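Local coordinates for protein glucose-6-phosphate 1-dehydrogenase (Mycobacterium avium, PDB 4LGV) that probably catalyses the NADP-dependent oxidation of glucose 6-phosphate to 6-phosphogluconolactone, the entry step of the pentose phosphate pathway, at residues V111-Y117 against I144-L148; L42-T47 against Y132-M136; I72-L78 against A101-Y106. All coordinates share one frame; numbering follows the deposited sequence.

Contact 1 (V111-Y117 against I144-L148)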
ATOM      1  N   VAL A 111     -11.129  37.005 -47.150  1.00 39.27           N
ATOM      2  CA  VAL A 111     -10.117  36.085 -46.611  1.00 39.73           C
ATOM      3  C   VAL A 111      -9.750  34.960 -47.544  1.00 40.74           C
ATOM      4  O   VAL A 111      -8.753  34.304 -47.318  1.00 39.70           O
ATOM      5  CB  VAL A 111     -10.544  35.478 -45.250  1.00 39.90           C
ATOM      6  CG1 VAL A 111     -10.584  36.563 -44.193  1.00 38.50           C
ATOM      7  CG2 VAL A 111     -11.893  34.794 -45.344  1.00 40.24           C
ATOM      8  N   THR A 112     -10.536  34.738 -48.594  1.00 43.01           N
ATOM      9  CA  THR A 112     -10.157  33.772 -49.635  1.00 46.19           C
ATOM     10  C   THR A 112      -9.334  34.413 -50.751  1.00 46.75           C
ATOM     11  O   THR A 112      -8.898  33.712 -51.632  1.00 50.36           O
ATOM     12  CB  THR A 112     -11.401  33.067 -50.276  1.00 47.71           C
ATOM     13  OG1 THR A 112     -12.278  34.018 -50.884  1.00 49.13           O
ATOM     14  CG2 THR A 112     -12.171  32.299 -49.211  1.00 48.39           C
ATOM     15  N   ASP A 113      -9.136  35.733 -50.730  1.00 46.85           N
ATOM     16  CA  ASP A 113      -8.391  36.430 -51.807  1.00 45.82           C
ATOM     17  C   ASP A 113      -6.948  36.769 -51.404  1.00 44.50           C
ATOM     18  O   ASP A 113      -6.710  37.382 -50.342  1.00 45.15           O
ATOM     19  CB  ASP A 113      -9.102  37.731 -52.226  1.00 47.64           C
ATOM     20  CG  ASP A 113     -10.393  37.495 -53.094  1.00 50.84           C
ATOM     21  OD1 ASP A 113     -10.511  36.444 -53.801  1.00 50.68           O
ATOM     22  OD2 ASP A 113     -11.316  38.389 -53.077  1.00 54.29           O
ATOM     23  N   THR A 114      -6.000  36.459 -52.275  1.00 42.84           N
ATOM     24  CA  THR A 114      -4.598  36.761 -52.009  1.00 43.05           C
ATOM     25  C   THR A 114      -4.279  38.241 -51.762  1.00 42.26           C
ATOM     26  O   THR A 114      -3.332  38.550 -51.049  1.00 41.68           O
ATOM     27  CB  THR A 114      -3.654  36.200 -53.103  1.00 44.65           C
ATOM     28  OG1 THR A 114      -4.018  36.731 -54.364  1.00 44.75           O
ATOM     29  CG2 THR A 114      -3.724  34.662 -53.187  1.00 44.71           C
ATOM     30  N   GLY A 115      -5.018  39.153 -52.378  1.00 44.35           N
ATOM     31  CA  GLY A 115      -4.794  40.595 -52.177  1.00 44.39           C
ATOM     32  C   GLY A 115      -4.840  41.050 -50.720  1.00 45.74           C
ATOM     33  O   GLY A 115      -4.086  41.917 -50.294  1.00 46.56           O
ATOM     34  N   LEU A 116      -5.738  40.459 -49.937  1.00 45.57           N
ATOM     35  CA  LEU A 116      -5.844  40.809 -48.537  1.00 42.51           C
ATOM     36  C   LEU A 116      -4.512  40.536 -47.826  1.00 41.89           C
ATOM     37  O   LEU A 116      -4.059  41.332 -47.009  1.00 40.27           O
ATOM     38  CB  LEU A 116      -6.969  40.013 -47.902  1.00 42.16           C
ATOM     39  CG  LEU A 116      -7.223  40.269 -46.385  1.00 41.15           C
ATOM     40  CD1 LEU A 116      -8.698  40.208 -46.053  1.00 40.95           C
ATOM     41  CD2 LEU A 116      -6.551  39.192 -45.569  1.00 42.71           C
ATOM     42  N   TYR A 117      -3.875  39.422 -48.180  1.00 39.77           N
ATOM     43  CA  TYR A 117      -2.664  38.956 -47.530  1.00 38.05           C
ATOM     44  C   TYR A 117      -1.433  39.748 -47.952  1.00 40.22           C
ATOM     45  O   TYR A 117      -0.506  39.925 -47.168  1.00 40.80           O
ATOM     46  CB  TYR A 117      -2.531  37.445 -47.742  1.00 37.34           C
ATOM     47  CG  TYR A 117      -3.695  36.712 -47.118  1.00 36.00           C
ATOM     48  CD1 TYR A 117      -4.884  36.534 -47.816  1.00 35.89           C
ATOM     49  CD2 TYR A 117      -3.638  36.249 -45.811  1.00 35.50           C
ATOM     50  CE1 TYR A 117      -5.967  35.906 -47.243  1.00 35.53           C
ATOM     51  CE2 TYR A 117      -4.722  35.600 -45.232  1.00 34.28           C
ATOM     52  CZ  TYR A 117      -5.880  35.431 -45.956  1.00 34.37           C
ATOM     53  OH  TYR A 117      -7.008  34.821 -45.423  1.00 34.97           O
ATOM     54  N   ILE A 144      -7.568  30.526 -44.629  1.00 39.54           N
ATOM     55  CA  ILE A 144      -6.808  31.637 -44.076  1.00 36.09           C
ATOM     56  C   ILE A 144      -5.349  31.231 -43.834  1.00 36.34           C
ATOM     57  O   ILE A 144      -4.404  31.936 -44.197  1.00 37.48           O
ATOM     58  CB  ILE A 144      -7.437  32.116 -42.749  1.00 34.63           C
ATOM     59  CG1 ILE A 144      -8.761  32.807 -43.022  1.00 34.46           C
ATOM     60  CG2 ILE A 144      -6.493  33.078 -42.033  1.00 33.25           C
ATOM     61  CD1 ILE A 144      -9.620  33.038 -41.804  1.00 34.10           C
ATOM     62  N   VAL A 145      -5.165  30.098 -43.186  1.00 36.08           N
ATOM     63  CA  VAL A 145      -3.819  29.621 -42.830  1.00 36.89           C
ATOM     64  C   VAL A 145      -3.010  29.276 -44.096  1.00 38.22           C
ATOM     65  O   VAL A 145      -1.816  29.577 -44.212  1.00 39.31           O
ATOM     66  CB  VAL A 145      -3.935  28.406 -41.904  1.00 36.52           C
ATOM     67  CG1 VAL A 145      -2.613  27.674 -41.809  1.00 38.14           C
ATOM     68  CG2 VAL A 145      -4.353  28.845 -40.515  1.00 35.01           C
ATOM     69  N   GLU A 146      -3.676  28.676 -45.061  1.00 39.72           N
ATOM     70  CA  GLU A 146      -3.040  28.387 -46.366  1.00 40.85           C
ATOM     71  C   GLU A 146      -2.646  29.670 -47.074  1.00 41.16           C
ATOM     72  O   GLU A 146      -1.595  29.740 -47.681  1.00 41.35           O
ATOM     73  CB  GLU A 146      -3.960  27.542 -47.231  1.00 41.31           C
ATOM     74  CG  GLU A 146      -3.913  26.079 -46.796  1.00 43.76           C
ATOM     75  CD  GLU A 146      -5.099  25.243 -47.247  1.00 44.34           C
ATOM     76  OE1 GLU A 146      -6.004  25.764 -47.923  1.00 45.33           O
ATOM     77  OE2 GLU A 146      -5.127  24.048 -46.876  1.00 46.13           O
ATOM     78  N   ASN A 147      -3.471  30.703 -46.959  1.00 41.65           N
ATOM     79  CA  ASN A 147      -3.138  32.007 -47.526  1.00 42.65           C
ATOM     80  C   ASN A 147      -2.037  32.726 -46.778  1.00 41.58           C
ATOM     81  O   ASN A 147      -1.210  33.416 -47.388  1.00 42.80           O
ATOM     82  CB  ASN A 147      -4.377  32.902 -47.601  1.00 44.47           C
ATOM     83  CG  ASN A 147      -5.107  32.779 -48.945  1.00 47.61           C
ATOM     84  OD1 ASN A 147      -4.607  33.231 -49.968  1.00 51.31           O
ATOM     85  ND2 ASN A 147      -6.229  32.075 -48.954  1.00 47.19           N
ATOM     86  N   LEU A 148      -2.001  32.560 -45.456  1.00 40.38           N
ATOM     87  CA  LEU A 148      -0.901  33.127 -44.676  1.00 40.08           C
ATOM     88  C   LEU A 148       0.413  32.468 -45.095  1.00 39.61           C
ATOM     89  O   LEU A 148       1.424  33.166 -45.295  1.00 38.87           O
ATOM     90  CB  LEU A 148      -1.119  32.958 -43.191  1.00 39.07           C
ATOM     91  CG  LEU A 148      -2.264  33.802 -42.662  1.00 38.58           C
ATOM     92  CD1 LEU A 148      -2.632  33.345 -41.265  1.00 37.97           C
ATOM     93  CD2 LEU A 148      -1.876  35.259 -42.648  1.00 39.84           C
TER
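Tyr117 and Asn147 meet in a CH-pi contact: CB of Asn147 stands 3.4 Å from the centroid of the Tyr117 ring, only 13° off the ring normal. Beyond CB the amide runs nearly parallel to the ring (14°) above its CD1-CE1 side, with Asn147 CG 3.7 Å from Tyr117 CE1. The other face of the ring rests on CD2 of Leu116, which leaves the tyrosine sandwiched between its own helix and the next.

Hydrogen bonding stays on each side of the interface. Tyr117 OH donates to Val111 O at 2.6 Å, in the carbonyl plane and on a lone pair, tying helix 114-123 back to the turn before it. Tyrosine suits this place because its ring packs while its hydroxyl satisfies a backbone carbonyl. Asparagine suits its own because CB packs while ND2 turns back to Pro143 O; its OD1 merely touches CG2 of Thr114 at 3.6 Å. Tyr117 OH also lies against Ile144, 3.5 Å from CA and 3.6 Å from CG1.

Two apolar pairs finish the seam, where branched aliphatics fill the space over the sheet. Leu148 brings CD2 to the ring edge, 3.8 Å from Tyr117 CD2. With CG1 anti to the carbonyl carbon (chi1 -70°), Ile144 sets that atom 3.9 Å from Val111 CB.

Helices 114-123 and 141-150 thus lie side by side on one face of the parallel sheet of the nucleotide-binding domain. Beneath them Phe36 of strand 32-36 touches Val111, Tyr117 and Ile144, while strand 130-134 offers Leu134 to Ile144 and Tyr132 to Leu148.

Contact 2 (L42-T47 against Y132-M136)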
ATOM      1  N   LEU A  42     -18.519  36.895 -31.648  1.00 30.42           N
ATOM      2  CA  LEU A  42     -17.632  36.633 -30.525  1.00 30.47           C
ATOM      3  C   LEU A  42     -16.814  37.888 -30.168  1.00 29.82           C
ATOM      4  O   LEU A  42     -16.631  38.205 -28.974  1.00 27.31           O
ATOM      5  CB  LEU A  42     -16.730  35.427 -30.783  1.00 29.84           C
ATOM      6  CG  LEU A  42     -15.894  35.005 -29.554  1.00 29.89           C
ATOM      7  CD1 LEU A  42     -16.779  34.643 -28.352  1.00 28.95           C
ATOM      8  CD2 LEU A  42     -14.961  33.832 -29.942  1.00 30.83           C
ATOM      9  N   ALA A  43     -16.367  38.624 -31.184  1.00 30.19           N
ATOM     10  CA  ALA A  43     -15.667  39.889 -30.929  1.00 31.33           C
ATOM     11  C   ALA A  43     -16.557  40.856 -30.151  1.00 31.83           C
ATOM     12  O   ALA A  43     -16.109  41.536 -29.216  1.00 29.61           O
ATOM     13  CB  ALA A  43     -15.207  40.516 -32.228  1.00 32.15           C
ATOM     14  N   ARG A  44     -17.831  40.899 -30.538  1.00 32.03           N
ATOM     15  CA  ARG A  44     -18.765  41.767 -29.891  1.00 31.77           C
ATOM     16  C   ARG A  44     -19.100  41.315 -28.471  1.00 32.19           C
ATOM     17  O   ARG A  44     -19.163  42.152 -27.551  1.00 29.98           O
ATOM     18  CB  ARG A  44     -20.022  41.850 -30.703  1.00 36.16           C
ATOM     19  CG  ARG A  44     -21.034  42.839 -30.198  1.00 41.80           C
ATOM     20  CD  ARG A  44     -22.109  43.105 -31.250  1.00 47.30           C
ATOM     21  NE  ARG A  44     -22.640  41.856 -31.796  1.00 55.36           N
ATOM     22  CZ  ARG A  44     -23.459  41.011 -31.146  1.00 61.12           C
ATOM     23  NH1 ARG A  44     -23.888  41.278 -29.906  1.00 61.21           N
ATOM     24  NH2 ARG A  44     -23.863  39.887 -31.747  1.00 62.80           N
ATOM     25  N   LYS A  45     -19.304  40.008 -28.269  1.00 31.61           N
ATOM     26  CA  LYS A  45     -19.735  39.500 -26.957  1.00 32.03           C
ATOM     27  C   LYS A  45     -18.537  39.507 -25.990  1.00 32.36           C
ATOM     28  O   LYS A  45     -18.688  39.965 -24.865  1.00 32.83           O
ATOM     29  CB  LYS A  45     -20.442  38.125 -27.029  1.00 31.86           C
ATOM     30  N   MET A  46     -17.354  39.090 -26.467  1.00 32.56           N
ATOM     31  CA  MET A  46     -16.219  38.803 -25.628  1.00 32.08           C
ATOM     32  C   MET A  46     -14.928  39.538 -25.996  1.00 28.66           C
ATOM     33  O   MET A  46     -14.248  40.059 -25.104  1.00 27.57           O
ATOM     34  CB  MET A  46     -15.907  37.270 -25.637  1.00 37.29           C
ATOM     35  CG  MET A  46     -16.987  36.324 -25.098  1.00 42.94           C
ATOM     36  SD  MET A  46     -17.433  36.448 -23.334  1.00 48.82           S
ATOM     37  CE  MET A  46     -15.970  37.049 -22.553  1.00 47.77           C
ATOM     38  N   THR A  47     -14.504  39.502 -27.255  1.00 26.24           N
ATOM     39  CA  THR A  47     -13.092  39.861 -27.537  1.00 25.35           C
ATOM     40  C   THR A  47     -12.754  41.311 -27.225  1.00 24.37           C
ATOM     41  O   THR A  47     -11.753  41.606 -26.573  1.00 23.43           O
ATOM     42  CB  THR A  47     -12.686  39.546 -28.979  1.00 25.67           C
ATOM     43  OG1 THR A  47     -13.123  38.226 -29.317  1.00 25.20           O
ATOM     44  CG2 THR A  47     -11.222  39.665 -29.145  1.00 25.21           C
ATOM     45  N   TYR A 132      -1.951  35.052 -34.812  1.00 29.23           N
ATOM     46  CA  TYR A 132      -3.173  35.183 -35.619  1.00 30.14           C
ATOM     47  C   TYR A 132      -4.314  34.516 -34.908  1.00 30.15           C
ATOM     48  O   TYR A 132      -4.263  33.329 -34.652  1.00 33.30           O
ATOM     49  CB  TYR A 132      -3.019  34.497 -36.978  1.00 31.35           C
ATOM     50  CG  TYR A 132      -1.887  35.057 -37.822  1.00 32.30           C
ATOM     51  CD1 TYR A 132      -2.056  36.232 -38.523  1.00 32.75           C
ATOM     52  CD2 TYR A 132      -0.671  34.416 -37.902  1.00 33.53           C
ATOM     53  CE1 TYR A 132      -1.035  36.783 -39.274  1.00 33.93           C
ATOM     54  CE2 TYR A 132       0.359  34.927 -38.682  1.00 35.26           C
ATOM     55  CZ  TYR A 132       0.175  36.123 -39.350  1.00 36.24           C
ATOM     56  OH  TYR A 132       1.187  36.643 -40.112  1.00 39.64           O
ATOM     57  N   TYR A 133      -5.328  35.281 -34.544  1.00 28.21           N
ATOM     58  CA  TYR A 133      -6.473  34.768 -33.794  1.00 27.14           C
ATOM     59  C   TYR A 133      -7.691  34.735 -34.691  1.00 26.71           C
ATOM     60  O   TYR A 133      -8.154  35.775 -35.167  1.00 25.97           O
ATOM     61  CB  TYR A 133      -6.715  35.659 -32.561  1.00 26.52           C
ATOM     62  CG  TYR A 133      -7.937  35.303 -31.781  1.00 27.05           C
ATOM     63  CD1 TYR A 133      -8.241  33.980 -31.504  1.00 28.37           C
ATOM     64  CD2 TYR A 133      -8.781  36.271 -31.292  1.00 26.98           C
ATOM     65  CE1 TYR A 133      -9.360  33.632 -30.782  1.00 28.82           C
ATOM     66  CE2 TYR A 133      -9.899  35.934 -30.570  1.00 27.86           C
ATOM     67  CZ  TYR A 133     -10.173  34.608 -30.302  1.00 29.61           C
ATOM     68  OH  TYR A 133     -11.299  34.234 -29.586  1.00 30.91           O
ATOM     69  N   LEU A 134      -8.190  33.533 -34.961  1.00 28.50           N
ATOM     70  CA  LEU A 134      -9.244  33.365 -35.946  1.00 29.41           C
ATOM     71  C   LEU A 134     -10.593  33.166 -35.292  1.00 30.55           C
ATOM     72  O   LEU A 134     -10.927  32.059 -34.927  1.00 31.02           O
ATOM     73  CB  LEU A 134      -8.933  32.191 -36.879  1.00 29.42           C
ATOM     74  CG  LEU A 134      -7.500  32.110 -37.421  1.00 29.68           C
ATOM     75  CD1 LEU A 134      -7.412  31.011 -38.476  1.00 30.23           C
ATOM     76  CD2 LEU A 134      -6.982  33.393 -38.009  1.00 28.48           C
ATOM     77  N   GLU A 135     -11.364  34.241 -35.170  1.00 31.83           N
ATOM     78  CA  GLU A 135     -12.728  34.117 -34.675  1.00 33.85           C
ATOM     79  C   GLU A 135     -13.647  34.198 -35.883  1.00 34.96           C
ATOM     80  O   GLU A 135     -14.404  35.120 -36.061  1.00 32.77           O
ATOM     81  CB  GLU A 135     -13.109  35.143 -33.601  1.00 33.48           C
ATOM     82  CG  GLU A 135     -12.347  36.455 -33.625  1.00 32.95           C
ATOM     83  CD  GLU A 135     -12.746  37.337 -32.471  1.00 32.46           C
ATOM     84  OE1 GLU A 135     -13.347  36.820 -31.488  1.00 33.23           O
ATOM     85  OE2 GLU A 135     -12.509  38.544 -32.566  1.00 31.91           O
ATOM     86  N   MET A 136     -13.576  33.174 -36.691  1.00 36.42           N
ATOM     87  CA  MET A 136     -14.330  33.128 -37.932  1.00 39.91           C
ATOM     88  C   MET A 136     -14.949  31.756 -38.079  1.00 39.99           C
ATOM     89  O   MET A 136     -14.593  30.816 -37.349  1.00 40.75           O
ATOM     90  CB  MET A 136     -13.437  33.524 -39.105  1.00 41.95           C
ATOM     91  CG  MET A 136     -13.663  34.991 -39.438  1.00 42.75           C
ATOM     92  SD  MET A 136     -12.570  35.466 -40.734  1.00 52.48           S
ATOM     93  CE  MET A 136     -13.282  36.899 -41.535  1.00 57.49           C
TER
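Glu135 pushes its carboxylate against the first turns of helix 41-56, where OE2 lies 3.4 Å from CB of Ala43 and OE1 3.7 Å from CG of Leu42. Its outer chain is straight (chi2 -176°), which carries the carboxylate from just past the strand end across to the helix. There Thr47, whose short hydroxyl suits a buried acid, donates from OG1 to Glu135 OE1 at 2.6 Å, on the syn side but 23° out of the carboxylate plane. The small methyl of Ala43 lets the acid come this close. In a parallel, Rossmann-type sheet such as this one, helix 41-56 follows the first strand, 32-36, and strand 130-134 lies next to that strand; the contact joins the start of helix 41-56 to the end of strand 130-134 and the residue after it, at the C-terminal end of the sheet, where dinucleotides bind in this fold. Tyr133 suits the same polar cluster with both ring and hydroxyl: its CE2 edge lies 4.1 Å from Thr47 OG1, and its OH, 3.7 Å from Leu42 CD2, is hydrogen-bonded to Glu162 and Tyr416. Tyr416 also bonds Thr47 OG1. At the pi-type turn here, Leu42 O takes both Met46 N and Thr47 N, one from above and one from below its plane.

Contact 3 (I72-L78 against A101-Y106)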
ATOM      1  N   ILE A  72     -15.738  49.152 -43.795  1.00 31.89           N
ATOM      2  CA  ILE A  72     -15.906  50.231 -42.836  1.00 31.04           C
ATOM      3  C   ILE A  72     -14.555  50.836 -42.573  1.00 30.55           C
ATOM      4  O   ILE A  72     -13.531  50.272 -42.942  1.00 30.88           O
ATOM      5  CB  ILE A  72     -16.494  49.731 -41.513  1.00 30.20           C
ATOM      6  CG1 ILE A  72     -15.591  48.678 -40.891  1.00 29.65           C
ATOM      7  CG2 ILE A  72     -17.896  49.182 -41.758  1.00 30.50           C
ATOM      8  CD1 ILE A  72     -16.001  48.250 -39.503  1.00 29.61           C
ATOM      9  N   THR A  73     -14.549  51.998 -41.955  1.00 30.46           N
ATOM     10  CA  THR A  73     -13.305  52.671 -41.588  1.00 30.26           C
ATOM     11  C   THR A  73     -12.887  52.225 -40.179  1.00 29.64           C
ATOM     12  O   THR A  73     -13.654  51.630 -39.437  1.00 29.34           O
ATOM     13  CB  THR A  73     -13.522  54.184 -41.531  1.00 30.93           C
ATOM     14  OG1 THR A  73     -14.465  54.467 -40.497  1.00 30.16           O
ATOM     15  CG2 THR A  73     -14.059  54.745 -42.889  1.00 32.12           C
ATOM     16  N   LEU A  74     -11.671  52.577 -39.807  1.00 30.00           N
ATOM     17  CA  LEU A  74     -11.187  52.404 -38.450  1.00 29.09           C
ATOM     18  C   LEU A  74     -12.096  53.093 -37.409  1.00 28.57           C
ATOM     19  O   LEU A  74     -12.418  52.516 -36.390  1.00 27.44           O
ATOM     20  CB  LEU A  74      -9.718  52.905 -38.327  1.00 29.82           C
ATOM     21  CG  LEU A  74      -9.127  52.761 -36.897  1.00 30.21           C
ATOM     22  CD1 LEU A  74      -9.232  51.331 -36.389  1.00 28.78           C
ATOM     23  CD2 LEU A  74      -7.675  53.258 -36.862  1.00 31.66           C
ATOM     24  N   ASP A  75     -12.518  54.325 -37.677  1.00 29.88           N
ATOM     25  CA  ASP A  75     -13.439  55.008 -36.753  1.00 31.03           C
ATOM     26  C   ASP A  75     -14.718  54.242 -36.522  1.00 29.01           C
ATOM     27  O   ASP A  75     -15.208  54.154 -35.416  1.00 28.28           O
ATOM     28  CB  ASP A  75     -13.783  56.422 -37.264  1.00 33.51           C
ATOM     29  CG  ASP A  75     -12.608  57.408 -37.114  1.00 35.57           C
ATOM     30  OD1 ASP A  75     -11.634  57.100 -36.374  1.00 36.13           O
ATOM     31  OD2 ASP A  75     -12.664  58.481 -37.755  1.00 38.49           O
ATOM     32  N   GLN A  76     -15.281  53.695 -37.587  1.00 28.99           N
ATOM     33  CA  GLN A  76     -16.502  52.894 -37.441  1.00 28.72           C
ATOM     34  C   GLN A  76     -16.259  51.631 -36.609  1.00 27.42           C
ATOM     35  O   GLN A  76     -17.077  51.235 -35.778  1.00 28.18           O
ATOM     36  CB  GLN A  76     -17.061  52.540 -38.796  1.00 28.66           C
ATOM     37  CG  GLN A  76     -17.715  53.717 -39.493  1.00 29.37           C
ATOM     38  CD  GLN A  76     -18.025  53.457 -40.981  1.00 30.79           C
ATOM     39  OE1 GLN A  76     -17.202  52.923 -41.731  1.00 29.99           O
ATOM     40  NE2 GLN A  76     -19.214  53.833 -41.396  1.00 31.12           N
ATOM     41  N   LEU A  77     -15.092  51.043 -36.783  1.00 26.88           N
ATOM     42  CA  LEU A  77     -14.719  49.924 -35.953  1.00 26.49           C
ATOM     43  C   LEU A  77     -14.606  50.306 -34.478  1.00 25.71           C
ATOM     44  O   LEU A  77     -15.057  49.583 -33.614  1.00 26.38           O
ATOM     45  CB  LEU A  77     -13.416  49.295 -36.453  1.00 26.61           C
ATOM     46  CG  LEU A  77     -12.931  48.106 -35.643  1.00 26.19           C
ATOM     47  CD1 LEU A  77     -13.906  46.964 -35.782  1.00 26.35           C
ATOM     48  CD2 LEU A  77     -11.549  47.686 -36.061  1.00 27.05           C
ATOM     49  N   LEU A  78     -14.006  51.448 -34.205  1.00 26.18           N
ATOM     50  CA  LEU A  78     -13.882  51.948 -32.840  1.00 26.59           C
ATOM     51  C   LEU A  78     -15.219  52.189 -32.169  1.00 26.99           C
ATOM     52  O   LEU A  78     -15.381  51.866 -30.976  1.00 24.18           O
ATOM     53  CB  LEU A  78     -13.044  53.208 -32.796  1.00 26.13           C
ATOM     54  CG  LEU A  78     -11.581  52.967 -33.198  1.00 25.85           C
ATOM     55  CD1 LEU A  78     -10.840  54.297 -33.156  1.00 26.57           C
ATOM     56  CD2 LEU A  78     -10.856  51.960 -32.310  1.00 24.91           C
ATOM     57  N   ALA A 101      -7.596  51.994 -28.526  1.00 28.38           N
ATOM     58  CA  ALA A 101      -7.794  52.505 -29.888  1.00 28.54           C
ATOM     59  C   ALA A 101      -6.481  52.862 -30.540  1.00 29.16           C
ATOM     60  O   ALA A 101      -6.264  52.575 -31.710  1.00 30.43           O
ATOM     61  CB  ALA A 101      -8.697  53.707 -29.858  1.00 28.78           C
ATOM     62  N   GLY A 102      -5.577  53.434 -29.758  1.00 29.64           N
ATOM     63  CA  GLY A 102      -4.227  53.753 -30.233  1.00 30.48           C
ATOM     64  C   GLY A 102      -3.411  52.594 -30.761  1.00 31.06           C
ATOM     65  O   GLY A 102      -2.512  52.810 -31.581  1.00 30.86           O
ATOM     66  N   ARG A 103      -3.715  51.371 -30.299  1.00 29.97           N
ATOM     67  CA  ARG A 103      -3.023  50.159 -30.752  1.00 30.34           C
ATOM     68  C   ARG A 103      -3.690  49.507 -31.970  1.00 29.37           C
ATOM     69  O   ARG A 103      -3.097  48.642 -32.618  1.00 26.80           O
ATOM     70  CB  ARG A 103      -3.058  49.102 -29.662  1.00 30.31           C
ATOM     71  CG  ARG A 103      -2.398  49.524 -28.401  1.00 33.07           C
ATOM     72  CD  ARG A 103      -2.397  48.389 -27.363  1.00 33.06           C
ATOM     73  NE  ARG A 103      -2.153  48.975 -26.063  1.00 34.59           N
ATOM     74  CZ  ARG A 103      -0.986  49.470 -25.648  1.00 38.15           C
ATOM     75  NH1 ARG A 103       0.115  49.411 -26.409  1.00 39.07           N
ATOM     76  NH2 ARG A 103      -0.915  50.014 -24.418  1.00 38.24           N
ATOM     77  N   LEU A 104      -4.928  49.891 -32.243  1.00 29.22           N
ATOM     78  CA  LEU A 104      -5.764  49.169 -33.192  1.00 30.35           C
ATOM     79  C   LEU A 104      -5.680  49.727 -34.603  1.00 29.98           C
ATOM     80  O   LEU A 104      -5.709  50.920 -34.788  1.00 30.93           O
ATOM     81  CB  LEU A 104      -7.195  49.244 -32.719  1.00 32.30           C
ATOM     82  CG  LEU A 104      -8.194  48.207 -33.236  1.00 35.83           C
ATOM     83  CD1 LEU A 104      -7.745  46.770 -33.009  1.00 35.75           C
ATOM     84  CD2 LEU A 104      -9.520  48.443 -32.509  1.00 36.69           C
ATOM     85  N   SER A 105      -5.520  48.847 -35.597  1.00 29.46           N
ATOM     86  CA  SER A 105      -5.738  49.200 -37.003  1.00 28.98           C
ATOM     87  C   SER A 105      -6.731  48.226 -37.597  1.00 27.68           C
ATOM     88  O   SER A 105      -7.045  47.199 -36.995  1.00 27.22           O
ATOM     89  CB  SER A 105      -4.413  49.235 -37.807  1.00 30.11           C
ATOM     90  OG  SER A 105      -3.726  48.005 -37.712  1.00 31.71           O
ATOM     91  N   TYR A 106      -7.223  48.531 -38.791  1.00 28.25           N
ATOM     92  CA  TYR A 106      -8.239  47.719 -39.451  1.00 28.13           C
ATOM     93  C   TYR A 106      -7.942  47.510 -40.908  1.00 30.65           C
ATOM     94  O   TYR A 106      -7.507  48.420 -41.644  1.00 31.22           O
ATOM     95  CB  TYR A 106      -9.606  48.355 -39.334  1.00 28.25           C
ATOM     96  CG  TYR A 106     -10.731  47.532 -39.974  1.00 28.61           C
ATOM     97  CD1 TYR A 106     -11.080  46.296 -39.466  1.00 28.06           C
ATOM     98  CD2 TYR A 106     -11.424  47.996 -41.096  1.00 29.27           C
ATOM     99  CE1 TYR A 106     -12.091  45.547 -40.024  1.00 27.85           C
ATOM    100  CE2 TYR A 106     -12.440  47.238 -41.680  1.00 29.89           C
ATOM    101  CZ  TYR A 106     -12.797  46.013 -41.121  1.00 28.54           C
ATOM    102  OH  TYR A 106     -13.785  45.216 -41.701  1.00 27.42           O
TER
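Tyr106 lies against the first turn of helix 74-87 and the residue leading into it. Its CB has Leu77 CD2 3.9 Å away and Leu74 CD1 slightly farther off. In the ring, CD1 comes within 3.7 Å of the same Leu77 methyl, which approaches obliquely. The backbone oxygen of Ile72 sits at the ring edge, 3.5 Å from CE2, whereas Ile72 CG1 is displaced above the plane beside CE2 and CZ, 3.6 Å from CE2. The hydroxyl at the tip is hydrogen-bonded to the carbonyl of Asp70. The torsion that sends CG opposite the strand nitrogen (chi1 -178°) lays the ring along the start of the helix, and tyrosine fits because its carbon flank packs on Leu77 and Ile72 while its oxygen finds a backbone acceptor.

Also at the helix start, Leu74 spreads its methyls over the backbone of Leu104 and Ser105. Leu77 and Leu78 meet Ala101 and Leu104 by aliphatic carbon alone. Leu78 CD2 touches both Ala101 CB, at 3.7 Å, and Leu104 CD2, at 3.8 Å, the two leucines running antiparallel alongside each other. Alanine leaves room for the leucine where helix 94-103 ends, and branched leucines fill the angle between helix and strand.

The start of helix 74-87 is fixed by a capping box: Gln76 N donates to Thr73 OG1, and Thr73 N returns a bond to Gln76 OE1 at 2.8 Å. Helix 74-87 follows strand 64-68, and the chain returns through helix 94-103 to the parallel neighbour 104-108, a beta-alpha-beta crossover of a Rossmann-type domain.

Contacts 2 and 3 each join a helix to the parallel sheet of the nucleotide-binding domain, whereas contact 1 joins two helices that lie on it. No helix is shared; strand 130-134 takes part in contact 2 and underlies contact 1, while the edge strand 104-108 belongs to contact 3. Contact 2 is the buried one, and the one bridged by a hydrogen bond between its segments, with a carboxylate and hydroxyls in a polar cluster. Contacts 1 and 3 lie farther out, partly buried, and hold by carbon: an aromatic face on an asparagine CB, or leucines and a tyrosine flank. Contacts 1 and 2 touch through Leu148 and Tyr132 and through Val111 and Met136; contact 3 touches neither.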